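Sialidase B (PDB 4XJW) cleaves terminal sialic acid from oligosaccharides, glycoproteins and glycolipids as a family 33 glycoside hydrolase of Streptococcus pneumoniae. Local coordinates at residues 213-221 / 427-435; 470-478 / 491-502. The protein carries 1 engineered substitution. All blocks are in the same frame, centred on the assembly; numbering follows the deposited sequence.

Interaction 1. Residues 213-221 / 427-435. With OPX ((1s,3R,4S)-1-[(cyclohexylamino)methyl]-3,4-dihydroxycyclopentanesulfonic acid), chain B.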
loop_
_atom_site.group_PDB
_atom_site.type_symbol
_atom_site.label_atom_id
_atom_site.label_comp_id
_atom_site.label_asym_id
_atom_site.label_seq_id
_atom_site.Cartn_x
_atom_site.Cartn_y
_atom_site.Cartn_z
ATOM N N THR A 213 -1.185 -5.077 17.770
ATOM C CA THR A 213 -1.837 -6.124 18.555
ATOM C C THR A 213 -2.388 -5.507 19.833
ATOM O O THR A 213 -1.637 -4.991 20.662
ATOM C CB THR A 213 -0.852 -7.243 18.886
ATOM O OG1 THR A 213 -0.331 -7.775 17.662
ATOM C CG2 THR A 213 -1.534 -8.358 19.678
ATOM N N LEU A 214 -3.711 -5.562 19.965
ATOM C CA LEU A 214 -4.409 -4.992 21.117
ATOM C C LEU A 214 -4.351 -5.930 22.319
ATOM O O LEU A 214 -4.070 -7.132 22.183
ATOM C CB LEU A 214 -5.870 -4.662 20.762
ATOM C CG LEU A 214 -6.032 -3.743 19.541
ATOM C CD1 LEU A 214 -7.525 -3.544 19.257
ATOM C CD2 LEU A 214 -5.354 -2.408 19.790
ATOM N N SER A 215 -4.594 -5.364 23.497
ATOM C CA SER A 215 -4.527 -6.139 24.741
ATOM C C SER A 215 -5.534 -7.293 24.786
ATOM O O SER A 215 -5.295 -8.327 25.434
ATOM C CB SER A 215 -4.689 -5.219 25.948
ATOM O OG SER A 215 -5.992 -4.675 26.037
ATOM N N SER A 216 -6.659 -7.130 24.101
ATOM C CA SER A 216 -7.663 -8.190 24.063
ATOM C C SER A 216 -7.219 -9.358 23.187
ATOM O O SER A 216 -7.849 -10.414 23.191
ATOM C CB SER A 216 -8.982 -7.649 23.522
ATOM O OG SER A 216 -8.812 -7.332 22.143
ATOM N N GLY A 217 -6.166 -9.158 22.392
ATOM C CA GLY A 217 -5.724 -10.163 21.433
ATOM C C GLY A 217 -6.201 -9.875 20.016
ATOM O O GLY A 217 -5.758 -10.509 19.048
ATOM N N ARG A 218 -7.134 -8.939 19.899
ATOM C CA ARG A 218 -7.548 -8.453 18.582
ATOM C C ARG A 218 -6.363 -7.777 17.893
ATOM O O ARG A 218 -5.630 -7.018 18.512
ATOM C CB ARG A 218 -8.729 -7.487 18.699
ATOM C CG ARG A 218 -9.112 -6.816 17.379
ATOM C CD ARG A 218 -10.414 -6.027 17.522
ATOM N NE ARG A 218 -11.571 -6.908 17.661
ATOM C CZ ARG A 218 -12.823 -6.483 17.792
ATOM N NH1 ARG A 218 -13.094 -5.183 17.805
ATOM N NH2 ARG A 218 -13.810 -7.363 17.909
ATOM N N VAL A 219 -6.168 -8.090 16.621
ATOM C CA VAL A 219 -5.111 -7.460 15.835
ATOM C C VAL A 219 -5.789 -6.467 14.896
ATOM O O VAL A 219 -6.731 -6.828 14.186
ATOM C CB VAL A 219 -4.316 -8.504 15.029
ATOM C CG1 VAL A 219 -3.220 -7.819 14.212
ATOM C CG2 VAL A 219 -3.698 -9.534 15.969
ATOM N N LEU A 220 -5.325 -5.220 14.916
ATOM C CA LEU A 220 -5.934 -4.134 14.147
ATOM C C LEU A 220 -4.986 -3.721 13.027
ATOM O O LEU A 220 -3.757 -3.724 13.199
ATOM C CB LEU A 220 -6.205 -2.932 15.054
ATOM C CG LEU A 220 -6.939 -1.711 14.485
ATOM C CD1 LEU A 220 -8.328 -2.122 14.023
ATOM C CD2 LEU A 220 -7.019 -0.581 15.519
ATOM N N SER A 221 -5.554 -3.394 11.871
ATOM C CA SER A 221 -4.764 -2.884 10.746
ATOM C C SER A 221 -5.399 -1.622 10.214
ATOM O O SER A 221 -6.612 -1.536 10.089
ATOM C CB SER A 221 -4.681 -3.938 9.630
ATOM O OG SER A 221 -4.057 -3.423 8.447
ATOM N N GLN A 427 -13.653 3.396 20.940
ATOM C CA GLN A 427 -13.958 2.856 22.254
ATOM C C GLN A 427 -14.344 1.385 22.156
ATOM O O GLN A 427 -14.639 0.745 23.168
ATOM C CB GLN A 427 -15.085 3.664 22.900
ATOM C CG GLN A 427 -14.639 5.037 23.399
ATOM C CD GLN A 427 -15.622 6.139 23.049
ATOM O OE1 GLN A 427 -16.730 5.873 22.581
ATOM N NE2 GLN A 427 -15.217 7.387 23.268
ATOM N N ASN A 428 -14.349 0.845 20.937
ATOM C CA ASN A 428 -14.745 -0.550 20.733
ATOM C C ASN A 428 -13.731 -1.327 19.889
ATOM O O ASN A 428 -14.102 -2.184 19.069
ATOM C CB ASN A 428 -16.148 -0.626 20.125
ATOM C CG ASN A 428 -16.303 0.276 18.924
ATOM O OD1 ASN A 428 -15.317 0.598 18.263
ATOM N ND2 ASN A 428 -17.534 0.702 18.638
ATOM N N ARG A 429 -12.455 -0.993 20.095
ATOM C CA ARG A 429 -11.337 -1.696 19.465
ATOM C C ARG A 429 -11.465 -1.781 17.942
ATOM O O ARG A 429 -11.210 -2.828 17.338
ATOM C CB ARG A 429 -11.164 -3.092 20.072
ATOM C CG ARG A 429 -11.000 -3.067 21.582
ATOM C CD ARG A 429 -10.804 -4.477 22.133
ATOM N NE ARG A 429 -10.581 -4.463 23.575
ATOM C CZ ARG A 429 -11.553 -4.584 24.474
ATOM N NH1 ARG A 429 -12.811 -4.735 24.072
ATOM N NH2 ARG A 429 -11.271 -4.559 25.769
ATOM N N GLY A 430 -11.879 -0.680 17.324
ATOM C CA GLY A 430 -11.891 -0.591 15.876
ATOM C C GLY A 430 -13.201 -0.969 15.204
ATOM O O GLY A 430 -13.250 -1.091 13.984
ATOM N N GLU A 431 -14.270 -1.151 15.976
ATOM C CA GLU A 431 -15.576 -1.405 15.367
ATOM C C GLU A 431 -16.242 -0.126 14.857
ATOM O O GLU A 431 -17.072 -0.174 13.946
ATOM C CB GLU A 431 -16.501 -2.162 16.337
ATOM C CG GLU A 431 -16.004 -3.572 16.646
ATOM C CD GLU A 431 -16.513 -4.104 17.969
ATOM O OE1 GLU A 431 -17.602 -3.668 18.395
ATOM O OE2 GLU A 431 -15.819 -4.939 18.592
ATOM N N SER A 432 -15.864 1.007 15.449
ATOM C CA SER A 432 -16.199 2.327 14.921
ATOM C C SER A 432 -15.178 3.349 15.420
ATOM O O SER A 432 -14.501 3.118 16.422
ATOM C CB SER A 432 -17.614 2.749 15.324
ATOM O OG SER A 432 -17.702 2.967 16.718
ATOM N N TRP A 433 -15.101 4.484 14.725
ATOM C CA TRP A 433 -14.162 5.555 15.044
ATOM C C TRP A 433 -14.898 6.875 15.225
ATOM O O TRP A 433 -15.877 7.150 14.521
ATOM C CB TRP A 433 -13.121 5.702 13.922
ATOM C CG TRP A 433 -12.266 4.488 13.754
ATOM C CD1 TRP A 433 -12.476 3.451 12.884
ATOM C CD2 TRP A 433 -11.086 4.158 14.494
ATOM N NE1 TRP A 433 -11.475 2.516 13.018
ATOM C CE2 TRP A 433 -10.615 2.922 14.005
ATOM C CE3 TRP A 433 -10.360 4.804 15.506
ATOM C CZ2 TRP A 433 -9.463 2.296 14.519
ATOM C CZ3 TRP A 433 -9.210 4.187 16.013
ATOM C CH2 TRP A 433 -8.772 2.950 15.509
ATOM N N GLU A 434 -14.418 7.677 16.176
ATOM C CA GLU A 434 -14.942 9.011 16.442
ATOM C C GLU A 434 -14.616 9.983 15.325
ATOM O O GLU A 434 -13.765 9.710 14.466
ATOM C CB GLU A 434 -14.334 9.561 17.729
ATOM C CG GLU A 434 -14.771 8.817 18.993
ATOM C CD GLU A 434 -16.279 8.819 19.153
ATOM O OE1 GLU A 434 -16.890 9.891 18.954
ATOM O OE2 GLU A 434 -16.845 7.753 19.462
ATOM N N GLN A 435 -15.277 11.135 15.346
ATOM C CA GLN A 435 -14.901 12.216 14.440
ATOM C C GLN A 435 -13.501 12.706 14.792
ATOM O O GLN A 435 -13.167 12.878 15.969
ATOM C CB GLN A 435 -15.915 13.357 14.505
ATOM C CG GLN A 435 -17.307 12.987 13.977
ATOM C CD GLN A 435 -17.283 12.523 12.531
ATOM O OE1 GLN A 435 -16.517 13.037 11.712
ATOM N NE2 GLN A 435 -18.117 11.541 12.211
HETATM C CAF OPX B . 2.143 -11.039 22.574
HETATM C CAG OPX B . 1.996 -10.349 23.899
HETATM C CAH OPX B . 1.511 -10.225 21.491
HETATM C CAI OPX B . 2.579 -8.967 23.850
HETATM C CAJ OPX B . 2.064 -8.831 21.427
HETATM C CAK OPX B . 1.864 -5.866 21.957
HETATM C CAL OPX B . 3.717 -4.637 20.691
HETATM C CAM OPX B . 1.539 -3.641 20.786
HETATM C CAO OPX B . 3.543 -3.660 19.587
HETATM C CAP OPX B . 2.092 -3.599 19.370
HETATM C CAQ OPX B . 1.952 -8.145 22.767
HETATM C CAR OPX B . 2.514 -4.500 21.577
HETATM N NAN OPX B . 2.630 -6.838 22.751
HETATM O OAA OPX B . 3.935 -4.532 23.819
HETATM O OAB OPX B . 3.683 -2.393 22.695
HETATM O OAC OPX B . 4.229 -4.046 18.447
HETATM O OAD OPX B . 1.612 -4.677 18.677
HETATM O OAE OPX B . 1.809 -3.342 23.859
HETATM S SAS OPX B . 3.011 -3.647 23.073
HETATM O O HOH W 1 -7.853 -4.343 23.880
HETATM O O HOH W 2 -8.565 -5.751 26.910
#

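Interaction 2. Residues 470-478 / 491-502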
loop_
_atom_site.group_PDB
_atom_site.type_symbol
_atom_site.label_atom_id
_atom_site.label_comp_id
_atom_site.label_asym_id
_atom_site.label_seq_id
_atom_site.Cartn_x
_atom_site.Cartn_y
_atom_site.Cartn_z
ATOM N N THR A 470 7.020 11.553 14.463
ATOM C CA THR A 470 6.784 12.320 13.242
ATOM C C THR A 470 8.140 12.846 12.791
ATOM O O THR A 470 9.108 12.792 13.554
ATOM C CB THR A 470 5.829 13.508 13.465
ATOM O OG1 THR A 470 6.530 14.566 14.145
ATOM C CG2 THR A 470 4.601 13.097 14.292
ATOM N N TYR A 471 8.223 13.332 11.558
ATOM C CA TYR A 471 9.463 13.933 11.077
ATOM C C TYR A 471 9.188 15.253 10.390
ATOM O O TYR A 471 8.063 15.542 9.973
ATOM C CB TYR A 471 10.204 12.988 10.130
ATOM C CG TYR A 471 9.433 12.649 8.880
ATOM C CD1 TYR A 471 9.574 13.416 7.723
ATOM C CD2 TYR A 471 8.587 11.552 8.837
ATOM C CE1 TYR A 471 8.871 13.105 6.571
ATOM C CE2 TYR A 471 7.884 11.237 7.698
ATOM C CZ TYR A 471 8.024 12.012 6.568
ATOM O OH TYR A 471 7.304 11.676 5.438
ATOM N N THR A 472 10.226 16.076 10.308
ATOM C CA THR A 472 10.168 17.302 9.530
ATOM C C THR A 472 11.584 17.609 9.101
ATOM O O THR A 472 12.494 16.829 9.363
ATOM C CB THR A 472 9.555 18.473 10.330
ATOM O OG1 THR A 472 9.365 19.598 9.460
ATOM C CG2 THR A 472 10.455 18.872 11.463
ATOM N N SER A 473 11.783 18.730 8.418
ATOM C CA SER A 473 13.127 19.075 7.982
ATOM C C SER A 473 14.057 19.232 9.184
ATOM O O SER A 473 13.800 20.035 10.069
ATOM C CB SER A 473 13.102 20.353 7.150
ATOM O OG SER A 473 14.418 20.800 6.884
ATOM N N GLY A 474 15.109 18.423 9.228
ATOM C CA GLY A 474 16.126 18.559 10.257
ATOM C C GLY A 474 15.919 17.846 11.582
ATOM O O GLY A 474 16.813 17.879 12.434
ATOM N N GLU A 475 14.767 17.202 11.784
ATOM C CA GLU A 475 14.546 16.528 13.064
ATOM C C GLU A 475 13.462 15.461 13.031
ATOM O O GLU A 475 12.592 15.458 12.159
ATOM C CB GLU A 475 14.215 17.539 14.175
ATOM C CG GLU A 475 12.850 18.222 14.052
ATOM C CD GLU A 475 12.505 19.111 15.242
ATOM O OE1 GLU A 475 13.273 20.058 15.527
ATOM O OE2 GLU A 475 11.464 18.868 15.895
ATOM N N LEU A 476 13.531 14.553 14.000
ATOM C CA LEU A 476 12.371 13.757 14.375
ATOM C C LEU A 476 11.631 14.546 15.443
ATOM O O LEU A 476 12.245 15.168 16.315
ATOM C CB LEU A 476 12.778 12.392 14.920
ATOM C CG LEU A 476 13.492 11.442 13.970
ATOM C CD1 LEU A 476 13.717 10.087 14.606
ATOM C CD2 LEU A 476 12.684 11.298 12.681
ATOM N N THR A 477 10.310 14.550 15.369
ATOM C CA THR A 477 9.522 15.260 16.355
ATOM C C THR A 477 8.581 14.261 17.000
ATOM O O THR A 477 7.546 13.894 16.420
ATOM C CB THR A 477 8.732 16.437 15.757
ATOM O OG1 THR A 477 9.586 17.224 14.911
ATOM C CG2 THR A 477 8.178 17.319 16.868
ATOM N N TYR A 478 8.949 13.801 18.190
ATOM C CA TYR A 478 8.097 12.865 18.918
ATOM C C TYR A 478 6.933 13.586 19.579
ATOM O O TYR A 478 7.122 14.579 20.290
ATOM C CB TYR A 478 8.915 12.094 19.952
ATOM C CG TYR A 478 10.066 11.296 19.354
ATOM C CD1 TYR A 478 11.331 11.861 19.202
ATOM C CD2 TYR A 478 9.889 9.976 18.960
ATOM C CE1 TYR A 478 12.389 11.129 18.652
ATOM C CE2 TYR A 478 10.927 9.238 18.430
ATOM C CZ TYR A 478 12.175 9.812 18.281
ATOM O OH TYR A 478 13.190 9.051 17.753
ATOM N N SER A 491 8.865 16.322 21.663
ATOM C CA SER A 491 10.261 16.146 22.016
ATOM C C SER A 491 11.029 16.078 20.704
ATOM O O SER A 491 10.850 15.152 19.912
ATOM C CB SER A 491 10.461 14.876 22.845
ATOM O OG SER A 491 11.817 14.745 23.222
ATOM N N SER A 492 11.861 17.082 20.443
ATOM C CA SER A 492 12.604 17.141 19.185
ATOM C C SER A 492 13.955 16.440 19.297
ATOM O O SER A 492 14.635 16.527 20.322
ATOM C CB SER A 492 12.806 18.590 18.728
ATOM O OG SER A 492 11.579 19.253 18.512
ATOM N N ALA A 493 14.332 15.743 18.233
ATOM C CA ALA A 493 15.620 15.083 18.150
ATOM C C ALA A 493 16.256 15.414 16.805
ATOM O O ALA A 493 15.770 14.997 15.755
ATOM C CB ALA A 493 15.460 13.589 18.306
ATOM N N SER A 494 17.333 16.191 16.829
ATOM C CA SER A 494 17.992 16.599 15.590
ATOM C C SER A 494 18.542 15.403 14.835
ATOM O O SER A 494 19.032 14.455 15.444
ATOM C CB SER A 494 19.132 17.563 15.908
ATOM O OG SER A 494 18.661 18.891 15.951
ATOM N N ILE A 495 18.461 15.448 13.509
ATOM C CA ILE A 495 19.040 14.404 12.678
ATOM C C ILE A 495 19.927 15.028 11.603
ATOM O O ILE A 495 19.623 16.115 11.094
ATOM C CB ILE A 495 17.952 13.461 12.066
ATOM C CG1 ILE A 495 16.968 14.249 11.193
ATOM C CG2 ILE A 495 17.213 12.702 13.162
ATOM C CD1 ILE A 495 15.849 13.382 10.604
ATOM N N PRO A 496 21.033 14.349 11.254
ATOM C CA PRO A 496 22.015 14.939 10.326
ATOM C C PRO A 496 21.483 15.065 8.894
ATOM O O PRO A 496 22.230 14.821 7.943
ATOM C CB PRO A 496 23.179 13.935 10.362
ATOM C CG PRO A 496 22.945 13.075 11.583
ATOM C CD PRO A 496 21.463 13.033 11.756
ATOM N N PHE A 497 20.222 15.466 8.745
ATOM C CA PHE A 497 19.547 15.438 7.455
ATOM C C PHE A 497 18.670 16.650 7.224
ATOM O O PHE A 497 17.918 17.066 8.105
ATOM C CB PHE A 497 18.685 14.173 7.335
ATOM C CG PHE A 497 19.460 12.904 7.498
ATOM C CD1 PHE A 497 20.329 12.485 6.503
ATOM C CD2 PHE A 497 19.334 12.137 8.651
ATOM C CE1 PHE A 497 21.059 11.327 6.649
ATOM C CE2 PHE A 497 20.064 10.968 8.806
ATOM C CZ PHE A 497 20.933 10.568 7.803
ATOM N N LYS A 498 18.777 17.219 6.028
ATOM C CA LYS A 498 17.817 18.210 5.582
ATOM C C LYS A 498 16.782 17.556 4.682
ATOM O O LYS A 498 17.122 16.783 3.782
ATOM C CB LYS A 498 18.513 19.341 4.828
ATOM C CG LYS A 498 19.055 20.425 5.727
ATOM C CD LYS A 498 19.692 21.525 4.898
ATOM C CE LYS A 498 20.392 22.549 5.775
ATOM N NZ LYS A 498 21.221 23.479 4.959
ATOM N N ASN A 499 15.517 17.857 4.950
ATOM C CA ASN A 499 14.404 17.455 4.089
ATOM C C ASN A 499 14.214 15.955 3.844
ATOM O O ASN A 499 13.517 15.565 2.912
ATOM C CB ASN A 499 14.482 18.189 2.748
ATOM C CG ASN A 499 13.376 19.203 2.583
ATOM O OD1 ASN A 499 12.200 18.842 2.494
ATOM N ND2 ASN A 499 13.743 20.482 2.532
ATOM N N ALA A 500 14.819 15.117 4.677
ATOM C CA ALA A 500 14.689 13.676 4.509
ATOM C C ALA A 500 13.268 13.200 4.825
ATOM O O ALA A 500 12.567 13.798 5.638
ATOM C CB ALA A 500 15.697 12.950 5.381
ATOM N N THR A 501 12.843 12.135 4.155
ATOM C CA THR A 501 11.630 11.423 4.555
ATOM C C THR A 501 12.028 10.453 5.666
ATOM O O THR A 501 12.222 9.266 5.424
ATOM C CB THR A 501 11.029 10.674 3.346
ATOM O OG1 THR A 501 10.858 11.600 2.264
ATOM C CG2 THR A 501 9.674 10.085 3.675
ATOM N N ALA A 502 12.155 10.975 6.888
ATOM C CA ALA A 502 12.730 10.227 8.007
ATOM C C ALA A 502 11.678 9.445 8.774
ATOM O O ALA A 502 11.438 9.696 9.959
ATOM C CB ALA A 502 13.470 11.158 8.940
HETATM O O HOH W 3 8.029 13.030 2.819
HETATM O O HOH W 4 13.498 14.272 8.108
HETATM O O HOH W 5 15.517 16.141 7.498
#

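Interaction 1. Residues 213-221 / 427-435
The Asp-box turn of the second BNR repeat, Asn428 to Glu431, meets the hairpin turn between strands 205-213 and 219-226 of the sialidase beta-propeller, and Arg218 and Glu431 join them by a salt bridge. CG of Arg218 stands anti to the backbone N (chi1 173°) and the chain bends only at chi3, which carries the guanidinium across to the loop. NH1 and NH2 of Arg218 both grip the single oxygen OE2 of Glu431, NH1 at 2.8 Å and NH2 at 3.2 Å, on its anti side. NH1 of Arg218 also donates to Arg429 O at 3.1 Å, approaching from above the carbonyl plane although the oxygen lies in the guanidinium plane. Arginine suits this place because its flat head serves several acceptors at once; its NE pairs with Asp245, and Tyr243 adds a cation-pi contact. Gly430 suits the type I' turn, whose backbone angles favour glycine, and lets Leu220 CD1 lie 4.3 Å from its CA. Deeper in, CD2 of Leu220 abuts the edge of the Trp433 ring, 3.9 Å from CZ2, while Trp433 NE1 bonds to Thr241. Arg429 lies extended past Ser216, and two waters link its NE and NH2 to Ser215. On the other strand of the hairpin, the backbone N of Thr213 donates to hydroxyl OAD of the inhibitor OPX at 3.0 Å, with an N-H...O angle of 166°.

Interaction 2. Residues 470-478 / 491-502
Glu475 turns its CG between its own backbone N and carbonyl carbon (chi1 69°) and then runs extended, which brings its carboxylate alongside Ser492, whose OG stands beside its own backbone N (chi1 -60°). OG of Ser492 donates to Glu475 OE2 at 2.6 Å on the syn side, 32° out of the carboxylate plane; Thr477 OG1 donates to the same oxygen on its anti lone pair. Two small hydroxyl residues thus hold the carboxylate in place, and Ser492 OG is also hydrogen-bonded to Lys490 NZ. The strands themselves pair antiparallel: Leu476 N and O exchange bonds with Ala493, Tyr478 does the same with Ser491, and Ile495 N reaches Gly474 O at 3.1 Å. Gly474 takes the third position of the type II turn from Thr472 to Glu475, where its positive phi suits glycine, and its CA lies 3.2 Å from Phe497 O. The Tyr471 ring has the Thr501-Ala502 backbone over one face, Ala502 N standing 3.6 Å above its plane, and a water joins Tyr471 OH to Thr501 OG1. The short side chain of Ala502 lets its backbone come against the ring, and its CB meets Leu476 CD2 at 3.8 Å. On the face with Leu476 and Tyr478, Ala493 CB lies at the tyrosine's edge, 3.9 Å from Tyr478 CE1. This mostly apolar face of hairpin 475-481/489-494 packs on Met528 of strand 526-530 and on Thr516 and Phe518 of strand 513-518.

In the fold
Both contacts belong to the beta-propeller that carries the sialidase active site, with interaction 1 closing along the chain before interaction 2 opens. Their centres lie 30 Å apart and their nearest atoms about 17 Å, so they do not touch. Interaction 1 joins a hairpin of the four-stranded sheet running from strand 205-213 to strand 255-256 to the loop between strands 420-426 and 437-438, while interaction 2 builds the outer hairpin at the other end of the mixed sheet containing those two strands. The first therefore ties neighbouring sheets together next to the inhibitor pocket. The second includes Thr501, whose side chain lies about 4 Å from those of Glu503, a predicted active-site residue, and Arg519, probably substrate-binding.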